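PDB 3V0R: major allergen Alt a 1 from Alternaria alternata, which may bind host plant thaumatin-like proteins and inhibit their beta-glucanase activity, and forms a disulfide-linked homodimer of beta-barrel subunits. Local coordinates for residues A[56-60]-A[61-65]. Sequence-based numbering, arbitrary orientation.
Sequences KLEDH and KWYSC. With SO4 (sulfate ion), chain D.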
ATOM      1  N   LYS A  56     -19.331   2.171   3.712  1.00 47.74           N
ATOM      2  CA  LYS A  56     -19.927   1.981   5.041  1.00 47.80           C
ATOM      3  C   LYS A  56     -19.364   0.727   5.679  1.00 45.76           C
ATOM      4  O   LYS A  56     -19.661  -0.359   5.259  1.00 44.78           O
ATOM      5  CB  LYS A  56     -21.437   1.904   4.928  1.00 52.24           C
ATOM      6  CG  LYS A  56     -22.172   1.599   6.221  1.00 56.20           C
ATOM      7  CD  LYS A  56     -23.663   1.901   6.028  1.00 61.13           C
ATOM      8  CE  LYS A  56     -24.557   0.908   6.757  1.00 65.97           C
ATOM      9  NZ  LYS A  56     -24.570   1.110   8.239  1.00 68.37           N
ATOM     10  N   LEU A  57     -18.533   0.882   6.696  1.00 41.28           N
ATOM     11  CA  LEU A  57     -18.006  -0.311   7.383  1.00 39.61           C
ATOM     12  C   LEU A  57     -19.112  -0.950   8.242  1.00 40.70           C
ATOM     13  O   LEU A  57     -19.947  -0.241   8.784  1.00 39.55           O
ATOM     14  CB  LEU A  57     -16.804   0.060   8.254  1.00 37.56           C
ATOM     15  CG  LEU A  57     -15.557   0.525   7.516  1.00 37.73           C
ATOM     16  CD1 LEU A  57     -14.470   1.067   8.457  1.00 36.88           C
ATOM     17  CD2 LEU A  57     -14.961  -0.683   6.736  1.00 38.55           C
ATOM     18  N   GLU A  58     -19.113  -2.273   8.346  1.00 40.94           N
ATOM     19  CA  GLU A  58     -20.123  -2.997   9.079  1.00 43.23           C
ATOM     20  C   GLU A  58     -19.560  -3.485  10.430  1.00 41.35           C
ATOM     21  O   GLU A  58     -18.355  -3.846  10.529  1.00 40.16           O
ATOM     22  CB  GLU A  58     -20.579  -4.222   8.266  1.00 46.07           C
ATOM     23  CG  GLU A  58     -21.012  -3.919   6.822  1.00 51.47           C
ATOM     24  CD  GLU A  58     -22.225  -3.013   6.698  1.00 57.32           C
ATOM     25  OE1 GLU A  58     -22.978  -2.836   7.682  1.00 63.93           O
ATOM     26  OE2 GLU A  58     -22.461  -2.459   5.566  1.00 69.86           O
ATOM     27  N   ASP A  59     -20.425  -3.472  11.454  1.00 40.57           N
ATOM     28  CA  ASP A  59     -20.154  -4.195  12.689  1.00 40.76           C
ATOM     29  C   ASP A  59     -20.219  -5.734  12.490  1.00 39.80           C
ATOM     30  O   ASP A  59     -20.863  -6.256  11.582  1.00 38.78           O
ATOM     31  CB  ASP A  59     -21.061  -3.748  13.843  1.00 42.73           C
ATOM     32  CG  ASP A  59     -20.974  -2.256  14.111  1.00 45.23           C
ATOM     33  OD1 ASP A  59     -19.873  -1.692  14.337  1.00 44.76           O
ATOM     34  OD2 ASP A  59     -22.034  -1.599  14.008  1.00 51.31           O
ATOM     35  N   HIS A  60     -19.544  -6.453  13.378  1.00 38.91           N
ATOM     36  CA  HIS A  60     -19.500  -7.891  13.365  1.00 39.65           C
ATOM     37  C   HIS A  60     -19.249  -8.490  12.003  1.00 39.99           C
ATOM     38  O   HIS A  60     -19.976  -9.362  11.574  1.00 40.08           O
ATOM     39  CB  HIS A  60     -20.688  -8.556  14.033  1.00 42.02           C
ATOM     40  CG  HIS A  60     -21.987  -8.020  13.676  1.00 45.03           C
ATOM     41  ND1 HIS A  60     -22.578  -7.022  14.386  1.00 47.71           N
ATOM     42  CD2 HIS A  60     -22.908  -8.425  12.707  1.00 48.26           C
ATOM     43  CE1 HIS A  60     -23.784  -6.744  13.865  1.00 49.70           C
ATOM     44  NE2 HIS A  60     -24.004  -7.592  12.820  1.00 51.61           N
ATOM     45  N   LYS A  61     -18.233  -7.962  11.330  1.00 39.01           N
ATOM     46  CA  LYS A  61     -17.797  -8.469  10.031  1.00 39.21           C
ATOM     47  C   LYS A  61     -16.284  -8.513   9.999  1.00 38.11           C
ATOM     48  O   LYS A  61     -15.659  -7.601  10.433  1.00 37.28           O
ATOM     49  CB  LYS A  61     -18.303  -7.554   8.954  1.00 39.82           C
ATOM     50  CG  LYS A  61     -17.878  -7.999   7.576  1.00 40.82           C
ATOM     51  CD  LYS A  61     -18.331  -7.023   6.516  1.00 42.79           C
ATOM     52  CE  LYS A  61     -17.948  -7.649   5.156  1.00 44.84           C
ATOM     53  NZ  LYS A  61     -18.106  -6.608   4.167  1.00 48.64           N
ATOM     54  N   TRP A  62     -15.694  -9.591   9.484  1.00 39.36           N
ATOM     55  CA  TRP A  62     -14.228  -9.696   9.427  1.00 38.36           C
ATOM     56  C   TRP A  62     -13.683  -8.809   8.336  1.00 39.26           C
ATOM     57  O   TRP A  62     -14.184  -8.835   7.203  1.00 40.14           O
ATOM     58  CB  TRP A  62     -13.793 -11.109   9.071  1.00 39.75           C
ATOM     59  CG  TRP A  62     -14.028 -12.130  10.172  1.00 38.97           C
ATOM     60  CD1 TRP A  62     -14.799 -13.280  10.102  1.00 39.73           C
ATOM     61  CD2 TRP A  62     -13.474 -12.128  11.482  1.00 37.85           C
ATOM     62  NE1 TRP A  62     -14.759 -13.953  11.301  1.00 39.44           N
ATOM     63  CE2 TRP A  62     -14.010 -13.309  12.164  1.00 37.89           C
ATOM     64  CE3 TRP A  62     -12.629 -11.293  12.178  1.00 37.38           C
ATOM     65  CZ2 TRP A  62     -13.697 -13.604  13.434  1.00 37.07           C
ATOM     66  CZ3 TRP A  62     -12.345 -11.621  13.466  1.00 36.90           C
ATOM     67  CH2 TRP A  62     -12.875 -12.772  14.066  1.00 36.52           C
ATOM     68  N   TYR A  63     -12.670  -8.025   8.654  1.00 37.97           N
ATOM     69  CA  TYR A  63     -11.921  -7.285   7.669  1.00 38.14           C
ATOM     70  C   TYR A  63     -10.476  -7.717   7.822  1.00 39.14           C
ATOM     71  O   TYR A  63     -10.002  -7.943   8.913  1.00 37.44           O
ATOM     72  CB  TYR A  63     -12.032  -5.771   7.917  1.00 37.80           C
ATOM     73  CG  TYR A  63     -13.401  -5.212   7.656  1.00 38.25           C
ATOM     74  CD1 TYR A  63     -13.771  -4.886   6.355  1.00 39.31           C
ATOM     75  CD2 TYR A  63     -14.309  -4.975   8.677  1.00 38.20           C
ATOM     76  CE1 TYR A  63     -15.043  -4.372   6.069  1.00 39.48           C
ATOM     77  CE2 TYR A  63     -15.600  -4.477   8.383  1.00 38.28           C
ATOM     78  CZ  TYR A  63     -15.928  -4.174   7.085  1.00 39.17           C
ATOM     79  OH  TYR A  63     -17.173  -3.668   6.794  1.00 40.31           O
ATOM     80  N   SER A  64      -9.760  -7.772   6.702  1.00 39.87           N
ATOM     81  CA  SER A  64      -8.346  -7.993   6.741  1.00 40.56           C
ATOM     82  C   SER A  64      -7.693  -6.820   7.405  1.00 39.92           C
ATOM     83  O   SER A  64      -8.120  -5.695   7.205  1.00 39.90           O
ATOM     84  CB  SER A  64      -7.845  -8.145   5.295  1.00 44.44           C
ATOM     85  OG  SER A  64      -6.451  -8.354   5.360  1.00 50.55           O
ATOM     86  N   CYS A  65      -6.621  -7.026   8.156  1.00 39.72           N
ATOM     87  CA  CYS A  65      -5.874  -5.892   8.688  1.00 40.26           C
ATOM     88  C   CYS A  65      -5.176  -5.051   7.624  1.00 41.08           C
ATOM     89  O   CYS A  65      -4.900  -3.892   7.846  1.00 39.41           O
ATOM     90  CB  CYS A  65      -4.854  -6.341   9.744  1.00 40.55           C
ATOM     91  SG  CYS A  65      -5.581  -6.580  11.378  1.00 41.26           S
TER
HETATM   92  S   SO4 D 203     -18.773  -0.279   0.332  0.70 70.09           S
HETATM   93  O1  SO4 D 203     -18.335  -1.705   0.468  0.70 64.19           O
HETATM   94  O2  SO4 D 203     -19.424   0.138   1.616  0.70 54.62           O
HETATM   95  O3  SO4 D 203     -17.525   0.453  -0.146  0.70 60.33           O
HETATM   96  O4  SO4 D 203     -19.826  -0.148  -0.715  0.70 69.52           O
HETATM   97  O   HOH W   1     -16.415  -5.305  11.771  1.00 35.50           O
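With CG set beside the backbone N and anti to the carbonyl carbon (chi1 -69°), the side chain of Y63 swings back across the turn to L57 and E58; L57 adopts the same first torsion and turns its CD2 methyl to meet it. The pair illustrates how a tyrosine can serve a loop with both its ring and its hydroxyl. One face of the Y63 ring takes the L57 methyl in a CH-pi contact, CD2 lying 4.1 Å from the ring centroid and displaced toward the hydroxyl-bearing carbon, 3.6 Å from CZ. There the OH accepts a nearly straight hydrogen bond from the backbone N of E58 (2.8 Å, 170°), which probably helps to set how far the ring reaches into the turn. The ring edge meets the carbonyl O of E58, 3.5 Å from CE2. That same oxygen receives a hydrogen bond from a water, 2.7 Å away, which also donates to K61 O, so the two limbs of the turn are bridged twice, by the tyrosine hydroxyl and by the water. The extended K61 chain crosses that of E58 at a slant, its CD 4.0 Å from CB of E58, while OE2 of E58 and NZ of K61 remain 6.2 Å apart and any attraction between the charges is probably modest. H60, at the bend, adopts a left-handed backbone conformation that helps turn the chain. A52 of strand 47-53 touches both L57 and Y63, and C65 is disulfide-bonded to C50. The whole is a surface turn, spanned by the Y63 side chain, on the connection from strand 47-53 to the short strand 63-64, which pairs with strand 72-76 in the Alt a 1 beta-barrel.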